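Local coordinates for acetoin utilization protein (Exiguobacterium sibiricum, PDB 2Q04), which probably transfers an acetyl group, as members of the GNAT acetyltransferase family do, and may serve acetoin utilization, at residues R62-V76 / I112-M126. Residues are numbered along the deposited sequence; the frame is centred on the assembly and turned at random.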
ATOM      1  N   ARG A  62      -2.473  -7.151  -6.541  1.00 56.09           N
ATOM      2  CA  ARG A  62      -3.246  -7.640  -5.399  1.00 55.57           C
ATOM      3  C   ARG A  62      -4.047  -6.512  -4.776  1.00 56.20           C
ATOM      4  O   ARG A  62      -3.489  -5.460  -4.398  1.00 55.84           O
ATOM      5  CB  ARG A  62      -2.326  -8.232  -4.337  1.00 55.34           C
ATOM      6  CG  ARG A  62      -1.502  -9.352  -4.819  1.00 56.00           C
ATOM      7  CD  ARG A  62      -0.783 -10.013  -3.708  1.00 55.84           C
ATOM      8  NE  ARG A  62      -0.107 -11.219  -4.168  1.00 60.55           N
ATOM      9  CZ  ARG A  62       0.222 -12.252  -3.387  1.00 60.34           C
ATOM     10  NH1 ARG A  62      -0.086 -12.242  -2.093  1.00 60.93           N
ATOM     11  NH2 ARG A  62       0.832 -13.310  -3.912  1.00 59.17           N
ATOM     12  N   ILE A  63      -5.348  -6.737  -4.635  1.00 56.79           N
ATOM     13  CA  ILE A  63      -6.230  -5.790  -3.968  1.00 56.58           C
ATOM     14  C   ILE A  63      -6.882  -6.475  -2.762  1.00 56.05           C
ATOM     15  O   ILE A  63      -7.646  -7.406  -2.913  1.00 56.45           O
ATOM     16  CB  ILE A  63      -7.352  -5.280  -4.927  1.00 56.80           C
ATOM     17  CG1 ILE A  63      -6.746  -4.568  -6.164  1.00 57.35           C
ATOM     18  CG2 ILE A  63      -8.322  -4.348  -4.178  1.00 58.39           C
ATOM     19  CD1 ILE A  63      -6.038  -3.252  -5.853  1.00 56.77           C
ATOM     20  N   ILE A  64      -6.494  -6.054  -1.571  1.00 56.37           N
ATOM     21  CA  ILE A  64      -7.131  -6.508  -0.354  1.00 56.37           C
ATOM     22  C   ILE A  64      -8.095  -5.411   0.088  1.00 56.62           C
ATOM     23  O   ILE A  64      -7.752  -4.219   0.048  1.00 57.00           O
ATOM     24  CB  ILE A  64      -6.082  -6.804   0.774  1.00 56.35           C
ATOM     25  CG1 ILE A  64      -5.313  -8.105   0.469  1.00 55.88           C
ATOM     26  CG2 ILE A  64      -6.771  -6.920   2.142  1.00 56.66           C
ATOM     27  CD1 ILE A  64      -4.449  -8.048  -0.786  1.00 56.86           C
ATOM     28  N   ILE A  65      -9.307  -5.808   0.481  1.00 56.48           N
ATOM     29  CA  ILE A  65     -10.378  -4.842   0.773  1.00 56.05           C
ATOM     30  C   ILE A  65     -10.935  -4.985   2.178  1.00 55.24           C
ATOM     31  O   ILE A  65     -10.897  -6.058   2.758  1.00 55.73           O
ATOM     32  CB  ILE A  65     -11.543  -4.999  -0.213  1.00 56.36           C
ATOM     33  CG1 ILE A  65     -12.178  -6.408  -0.084  1.00 56.24           C
ATOM     34  CG2 ILE A  65     -11.065  -4.747  -1.637  1.00 55.77           C
ATOM     35  CD1 ILE A  65     -13.418  -6.589  -0.901  1.00 55.37           C
ATOM     36  N   ALA A  66     -11.389  -3.862   2.735  1.00 54.86           N
ATOM     37  CA  ALA A  66     -12.192  -3.857   3.951  1.00 54.61           C
ATOM     38  C   ALA A  66     -13.610  -3.598   3.501  1.00 54.67           C
ATOM     39  O   ALA A  66     -13.892  -2.573   2.878  1.00 52.77           O
ATOM     40  CB  ALA A  66     -11.731  -2.788   4.893  1.00 54.19           C
ATOM     41  N   ARG A  67     -14.508  -4.530   3.818  1.00 55.12           N
ATOM     42  CA  ARG A  67     -15.792  -4.593   3.161  1.00 55.27           C
ATOM     43  C   ARG A  67     -16.960  -4.808   4.137  1.00 55.88           C
ATOM     44  O   ARG A  67     -16.829  -5.508   5.136  1.00 55.71           O
ATOM     45  CB  ARG A  67     -15.758  -5.736   2.130  1.00 55.37           C
ATOM     46  CG  ARG A  67     -17.029  -5.948   1.383  1.00 56.03           C
ATOM     47  CD  ARG A  67     -16.916  -7.133   0.411  1.00 55.06           C
ATOM     48  NE  ARG A  67     -16.568  -8.400   1.083  1.00 55.36           N
ATOM     49  CZ  ARG A  67     -17.417  -9.122   1.837  1.00 53.79           C
ATOM     50  NH1 ARG A  67     -18.624  -8.667   2.115  1.00 53.01           N
ATOM     51  NH2 ARG A  67     -17.023 -10.270   2.367  1.00 49.02           N
ATOM     52  N   GLN A  68     -18.083  -4.148   3.845  1.00 56.37           N
ATOM     53  CA  GLN A  68     -19.347  -4.400   4.518  1.00 56.66           C
ATOM     54  C   GLN A  68     -20.394  -4.609   3.450  1.00 56.56           C
ATOM     55  O   GLN A  68     -20.740  -3.686   2.747  1.00 56.65           O
ATOM     56  CB  GLN A  68     -19.742  -3.216   5.398  1.00 56.54           C
ATOM     57  CG  GLN A  68     -19.164  -3.252   6.805  1.00 58.45           C
ATOM     58  CD  GLN A  68     -19.825  -2.231   7.739  1.00 58.24           C
ATOM     59  OE1 GLN A  68     -20.312  -1.182   7.293  1.00 60.46           O
ATOM     60  NE2 GLN A  68     -19.843  -2.537   9.036  1.00 58.20           N
ATOM     61  N   GLY A  69     -20.886  -5.839   3.318  1.00 57.05           N
ATOM     62  CA  GLY A  69     -21.812  -6.177   2.240  1.00 56.86           C
ATOM     63  C   GLY A  69     -21.133  -5.991   0.891  1.00 56.59           C
ATOM     64  O   GLY A  69     -20.026  -6.445   0.693  1.00 55.96           O
ATOM     65  N   ASN A  70     -21.790  -5.274  -0.016  1.00 56.69           N
ATOM     66  CA  ASN A  70     -21.203  -4.960  -1.329  1.00 56.74           C
ATOM     67  C   ASN A  70     -20.344  -3.685  -1.300  1.00 56.94           C
ATOM     68  O   ASN A  70     -19.780  -3.295  -2.319  1.00 57.35           O
ATOM     69  CB  ASN A  70     -22.308  -4.794  -2.379  1.00 56.93           C
ATOM     70  CG  ASN A  70     -22.784  -6.100  -2.926  1.00 56.37           C
ATOM     71  OD1 ASN A  70     -21.996  -6.896  -3.439  1.00 56.36           O
ATOM     72  ND2 ASN A  70     -24.085  -6.316  -2.878  1.00 58.28           N
ATOM     73  N   ASP A  71     -20.232  -3.062  -0.124  1.00 56.55           N
ATOM     74  CA  ASP A  71     -19.571  -1.766   0.005  1.00 56.42           C
ATOM     75  C   ASP A  71     -18.108  -1.876   0.491  1.00 56.43           C
ATOM     76  O   ASP A  71     -17.845  -2.329   1.603  1.00 56.04           O
ATOM     77  CB  ASP A  71     -20.367  -0.872   0.960  1.00 56.34           C
ATOM     78  CG  ASP A  71     -21.762  -0.565   0.446  1.00 56.71           C
ATOM     79  OD1 ASP A  71     -21.880  -0.081  -0.694  1.00 59.85           O
ATOM     80  OD2 ASP A  71     -22.739  -0.795   1.188  1.00 60.08           O
ATOM     81  N   ILE A  72     -17.174  -1.415  -0.346  1.00 56.86           N
ATOM     82  CA  ILE A  72     -15.756  -1.348   0.032  1.00 56.81           C
ATOM     83  C   ILE A  72     -15.499  -0.044   0.788  1.00 56.81           C
ATOM     84  O   ILE A  72     -15.605   1.041   0.216  1.00 56.47           O
ATOM     85  CB  ILE A  72     -14.830  -1.376  -1.207  1.00 56.29           C
ATOM     86  CG1 ILE A  72     -15.089  -2.620  -2.049  1.00 56.84           C
ATOM     87  CG2 ILE A  72     -13.382  -1.338  -0.771  1.00 56.65           C
ATOM     88  CD1 ILE A  72     -14.417  -2.582  -3.414  1.00 56.83           C
ATOM     89  N   ILE A  73     -15.155  -0.155   2.066  1.00 56.61           N
ATOM     90  CA  ILE A  73     -14.920   1.034   2.907  1.00 56.44           C
ATOM     91  C   ILE A  73     -13.430   1.238   3.174  1.00 56.32           C
ATOM     92  O   ILE A  73     -13.038   2.123   3.923  1.00 57.12           O
ATOM     93  CB  ILE A  73     -15.735   0.964   4.271  1.00 56.03           C
ATOM     94  CG1 ILE A  73     -15.306  -0.240   5.131  1.00 55.32           C
ATOM     95  CG2 ILE A  73     -17.200   0.872   3.990  1.00 56.30           C
ATOM     96  CD1 ILE A  73     -14.085   0.012   5.993  1.00 55.08           C
ATOM     97  N   GLY A  74     -12.609   0.437   2.519  1.00 56.23           N
ATOM     98  CA  GLY A  74     -11.183   0.546   2.640  1.00 55.41           C
ATOM     99  C   GLY A  74     -10.492  -0.459   1.745  1.00 55.54           C
ATOM    100  O   GLY A  74     -11.085  -1.456   1.348  1.00 54.59           O
ATOM    101  N   TYR A  75      -9.234  -0.192   1.420  1.00 56.46           N
ATOM    102  CA  TYR A  75      -8.469  -1.081   0.570  1.00 56.36           C
ATOM    103  C   TYR A  75      -6.979  -0.842   0.715  1.00 56.83           C
ATOM    104  O   TYR A  75      -6.545   0.183   1.244  1.00 55.58           O
ATOM    105  CB  TYR A  75      -8.863  -0.886  -0.889  1.00 56.37           C
ATOM    106  CG  TYR A  75      -8.559   0.504  -1.420  1.00 57.79           C
ATOM    107  CD1 TYR A  75      -7.282   0.835  -1.873  1.00 57.80           C
ATOM    108  CD2 TYR A  75      -9.555   1.487  -1.475  1.00 58.65           C
ATOM    109  CE1 TYR A  75      -6.998   2.109  -2.358  1.00 58.89           C
ATOM    110  CE2 TYR A  75      -9.282   2.762  -1.958  1.00 57.08           C
ATOM    111  CZ  TYR A  75      -8.000   3.067  -2.400  1.00 57.95           C
ATOM    112  OH  TYR A  75      -7.719   4.321  -2.880  1.00 58.30           O
ATOM    113  N   VAL A  76      -6.198  -1.798   0.228  1.00 57.49           N
ATOM    114  CA  VAL A  76      -4.775  -1.643   0.121  1.00 57.41           C
ATOM    115  C   VAL A  76      -4.333  -2.350  -1.148  1.00 56.73           C
ATOM    116  O   VAL A  76      -4.801  -3.461  -1.438  1.00 55.35           O
ATOM    117  CB  VAL A  76      -4.030  -2.213   1.365  1.00 56.90           C
ATOM    118  CG1 VAL A  76      -4.291  -3.703   1.522  1.00 59.81           C
ATOM    119  CG2 VAL A  76      -2.542  -1.937   1.263  1.00 59.33           C
ATOM    120  N   ILE A 112      -8.404  -0.573  10.990  1.00 56.47           N
ATOM    121  CA  ILE A 112      -8.647  -1.268   9.744  1.00 56.59           C
ATOM    122  C   ILE A 112      -7.381  -1.355   8.911  1.00 57.11           C
ATOM    123  O   ILE A 112      -7.098  -2.395   8.314  1.00 57.04           O
ATOM    124  CB  ILE A 112      -9.766  -0.591   8.935  1.00 56.39           C
ATOM    125  CG1 ILE A 112     -11.121  -0.867   9.616  1.00 57.11           C
ATOM    126  CG2 ILE A 112      -9.766  -1.100   7.473  1.00 53.85           C
ATOM    127  CD1 ILE A 112     -12.277  -0.181   8.985  1.00 58.26           C
ATOM    128  N   GLY A 113      -6.612  -0.258   8.876  1.00 57.28           N
ATOM    129  CA  GLY A 113      -5.341  -0.230   8.152  1.00 56.92           C
ATOM    130  C   GLY A 113      -4.420  -1.339   8.606  1.00 56.47           C
ATOM    131  O   GLY A 113      -3.884  -2.078   7.791  1.00 54.78           O
ATOM    132  N   LYS A 114      -4.255  -1.455   9.926  1.00 57.25           N
ATOM    133  CA  LYS A 114      -3.438  -2.516  10.524  1.00 58.20           C
ATOM    134  C   LYS A 114      -3.844  -3.891   9.998  1.00 58.47           C
ATOM    135  O   LYS A 114      -2.996  -4.665   9.555  1.00 59.48           O
ATOM    136  CB  LYS A 114      -3.564  -2.496  12.070  1.00 58.83           C
ATOM    137  CG  LYS A 114      -2.810  -1.348  12.760  1.00 60.36           C
ATOM    138  N   LYS A 115      -5.144  -4.188  10.046  1.00 58.15           N
ATOM    139  CA  LYS A 115      -5.656  -5.498   9.608  1.00 58.08           C
ATOM    140  C   LYS A 115      -5.560  -5.672   8.126  1.00 57.20           C
ATOM    141  O   LYS A 115      -5.337  -6.765   7.638  1.00 57.83           O
ATOM    142  CB  LYS A 115      -7.104  -5.687  10.041  1.00 57.97           C
ATOM    143  CG  LYS A 115      -7.259  -6.363  11.361  1.00 61.59           C
ATOM    144  CD  LYS A 115      -7.018  -7.869  11.255  1.00 61.27           C
ATOM    145  CE  LYS A 115      -7.292  -8.562  12.576  1.00 63.03           C
ATOM    146  NZ  LYS A 115      -7.237 -10.033  12.454  1.00 66.03           N
ATOM    147  N   LEU A 116      -5.848  -4.619   7.403  1.00 56.99           N
ATOM    148  CA  LEU A 116      -5.702  -4.626   5.970  1.00 56.97           C
ATOM    149  C   LEU A 116      -4.291  -5.116   5.621  1.00 57.47           C
ATOM    150  O   LEU A 116      -4.120  -5.968   4.747  1.00 57.40           O
ATOM    151  CB  LEU A 116      -5.917  -3.214   5.429  1.00 56.78           C
ATOM    152  CG  LEU A 116      -6.872  -2.998   4.261  1.00 56.20           C
ATOM    153  CD1 LEU A 116      -8.047  -3.867   4.327  1.00 56.12           C
ATOM    154  CD2 LEU A 116      -7.305  -1.533   4.243  1.00 57.84           C
ATOM    155  N   LEU A 117      -3.289  -4.615   6.355  1.00 57.69           N
ATOM    156  CA  LEU A 117      -1.896  -5.007   6.125  1.00 58.47           C
ATOM    157  C   LEU A 117      -1.622  -6.432   6.615  1.00 59.52           C
ATOM    158  O   LEU A 117      -0.875  -7.173   5.977  1.00 59.79           O
ATOM    159  CB  LEU A 117      -0.930  -4.025   6.812  1.00 59.86           C
ATOM    160  CG  LEU A 117      -0.842  -2.591   6.233  1.00 58.07           C
ATOM    161  CD1 LEU A 117       0.003  -1.700   7.148  1.00 58.50           C
ATOM    162  CD2 LEU A 117      -0.281  -2.595   4.823  1.00 58.13           C
ATOM    163  N   GLU A 118      -2.221  -6.806   7.753  1.00 59.51           N
ATOM    164  CA  GLU A 118      -2.062  -8.169   8.300  1.00 59.98           C
ATOM    165  C   GLU A 118      -2.510  -9.226   7.294  1.00 59.30           C
ATOM    166  O   GLU A 118      -1.786 -10.169   7.011  1.00 60.04           O
ATOM    167  CB  GLU A 118      -2.869  -8.340   9.594  1.00 60.12           C
ATOM    168  CG  GLU A 118      -2.211  -7.772  10.842  1.00 61.90           C
ATOM    169  CD  GLU A 118      -3.046  -8.022  12.113  1.00 62.78           C
ATOM    170  OE1 GLU A 118      -3.703  -9.097  12.206  1.00 64.71           O
ATOM    171  OE2 GLU A 118      -3.034  -7.153  13.016  1.00 69.96           O
ATOM    172  N   VAL A 119      -3.729  -9.071   6.792  1.00 58.52           N
ATOM    173  CA  VAL A 119      -4.303 -10.024   5.853  1.00 57.97           C
ATOM    174  C   VAL A 119      -3.502 -10.059   4.548  1.00 57.94           C
ATOM    175  O   VAL A 119      -3.401 -11.102   3.896  1.00 57.58           O
ATOM    176  CB  VAL A 119      -5.787  -9.680   5.552  1.00 57.98           C
ATOM    177  CG1 VAL A 119      -6.347 -10.592   4.456  1.00 57.10           C
ATOM    178  CG2 VAL A 119      -6.617  -9.795   6.815  1.00 58.87           C
ATOM    179  N   SER A 120      -2.915  -8.921   4.187  1.00 58.03           N
ATOM    180  CA  SER A 120      -2.072  -8.840   3.003  1.00 58.03           C
ATOM    181  C   SER A 120      -0.801  -9.698   3.147  1.00 58.39           C
ATOM    182  O   SER A 120      -0.358 -10.315   2.180  1.00 59.66           O
ATOM    183  CB  SER A 120      -1.690  -7.381   2.714  1.00 58.02           C
ATOM    184  OG  SER A 120      -2.814  -6.631   2.277  1.00 58.16           O
HETATM  185  N   MSE A 121      -0.243  -9.755   4.364  1.00 57.58           N
HETATM  186  CA  MSE A 121       1.021 -10.482   4.608  1.00 57.05           C
HETATM  187  C   MSE A 121       0.807 -11.946   5.005  1.00 56.31           C
HETATM  188  O   MSE A 121       1.774 -12.681   5.194  1.00 55.03           O
HETATM  189  CB  MSE A 121       1.847  -9.775   5.694  1.00 56.74           C
HETATM  190  CG  MSE A 121       2.197  -8.339   5.368  1.00 56.68           C
HETATM  191 SE   MSE A 121       3.044  -8.155   3.640  0.75 50.55          SE
HETATM  192  CE  MSE A 121       2.879  -6.304   3.443  1.00 56.44           C
ATOM    193  N   LEU A 122      -0.454 -12.368   5.120  1.00 56.84           N
ATOM    194  CA  LEU A 122      -0.772 -13.771   5.454  1.00 56.31           C
ATOM    195  C   LEU A 122      -0.303 -14.729   4.362  1.00 56.38           C
ATOM    196  O   LEU A 122      -0.056 -15.918   4.628  1.00 56.61           O
ATOM    197  CB  LEU A 122      -2.273 -13.951   5.686  1.00 56.16           C
ATOM    198  CG  LEU A 122      -2.798 -13.570   7.066  1.00 57.09           C
ATOM    199  CD1 LEU A 122      -4.307 -13.862   7.159  1.00 58.47           C
ATOM    200  CD2 LEU A 122      -2.042 -14.319   8.152  1.00 55.60           C
ATOM    201  N   ASP A 123      -0.233 -14.229   3.128  1.00 56.34           N
ATOM    202  CA  ASP A 123       0.259 -15.017   2.004  1.00 56.40           C
ATOM    203  C   ASP A 123       1.785 -15.179   2.116  1.00 56.54           C
ATOM    204  O   ASP A 123       2.526 -14.181   2.063  1.00 57.61           O
ATOM    205  CB  ASP A 123      -0.105 -14.335   0.679  1.00 55.78           C
ATOM    206  CG  ASP A 123       0.128 -15.238  -0.535  1.00 57.02           C
ATOM    207  OD1 ASP A 123       0.879 -16.221  -0.420  1.00 57.39           O
ATOM    208  OD2 ASP A 123      -0.451 -14.960  -1.601  1.00 57.05           O
ATOM    209  N   PRO A 124       2.264 -16.440   2.262  1.00 55.96           N
ATOM    210  CA  PRO A 124       3.709 -16.685   2.365  1.00 55.69           C
ATOM    211  C   PRO A 124       4.506 -16.148   1.167  1.00 55.17           C
ATOM    212  O   PRO A 124       5.725 -16.038   1.245  1.00 54.80           O
ATOM    213  CB  PRO A 124       3.806 -18.214   2.420  1.00 55.44           C
ATOM    214  CG  PRO A 124       2.456 -18.681   2.831  1.00 55.82           C
ATOM    215  CD  PRO A 124       1.483 -17.694   2.326  1.00 55.87           C
ATOM    216  N   ALA A 125       3.809 -15.856   0.062  1.00 55.17           N
ATOM    217  CA  ALA A 125       4.449 -15.325  -1.162  1.00 54.69           C
ATOM    218  C   ALA A 125       5.023 -13.952  -0.945  1.00 53.90           C
ATOM    219  O   ALA A 125       5.987 -13.573  -1.602  1.00 53.51           O
ATOM    220  CB  ALA A 125       3.445 -15.289  -2.310  1.00 54.98           C
HETATM  221  N   MSE A 126       4.439 -13.202  -0.007  1.00 54.30           N
HETATM  222  CA  MSE A 126       4.885 -11.815   0.276  1.00 54.14           C
HETATM  223  C   MSE A 126       6.301 -11.772   0.857  1.00 54.90           C
HETATM  224  O   MSE A 126       6.964 -10.718   0.817  1.00 55.37           O
HETATM  225  CB  MSE A 126       3.908 -11.122   1.241  1.00 53.69           C
HETATM  226  CG  MSE A 126       2.494 -11.078   0.742  1.00 51.70           C
HETATM  227 SE   MSE A 126       2.370 -10.202  -0.949  0.75 48.07          SE
HETATM  228  CE  MSE A 126       1.766  -8.472  -0.388  1.00 54.08           C
TER
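L116 reaches from helix 112-121 onto the antiparallel hairpin of strands 62-68 and 71-76, a worked example of how the GNAT fold seats a helix on its central sheet. Its two methyls divide the work: CD1 lies over the backbone of strand 62-68, 3.7 Å from A66 N, while CD2 rests on the neighbouring strand, 3.5 Å from Y75 O. Between them CG meets V76 CG1. A chi1 of -131°, far from any staggered value, accompanies this straddling of both strands.

One turn further along, S120 brings a hydroxyl into the apolar layer. OG lies 3.4 Å from both I64 CG1 and V76 CG1, and it is satisfied within its own helix by donating to L116 O, which also accepts from S120 N; the two donors come from opposite faces of that carbonyl. At the helix start I112 splits its branches, CG2 going to A66 CB and CD1 to I73 CD1, where the two side chains cross at about a right angle. I73 and G74 together face A66 in a classic beta bulge.

Beyond the helix, polar contacts take over. R62 runs out extended from CG to NE, its guanidinium covered on one face by the selenium of selenomethionine M126, whose chain, bent at chi2 and chi3, slides past R62 in the opposite direction. D123 OD2 lies at the guanidinium edge, near its plane, and forms a salt bridge with R62 NH1 at 2.8 Å; NH2 reaches the same oxygen, and both hydrogen bonds are weak, with N-H...O angles of 130° and 122°. The carboxylate is steadied twice more: OD2 also accepts from Q6 N, and OD1 closes an Asx turn by taking A125 N from above the carboxylate plane, 3.0 Å away.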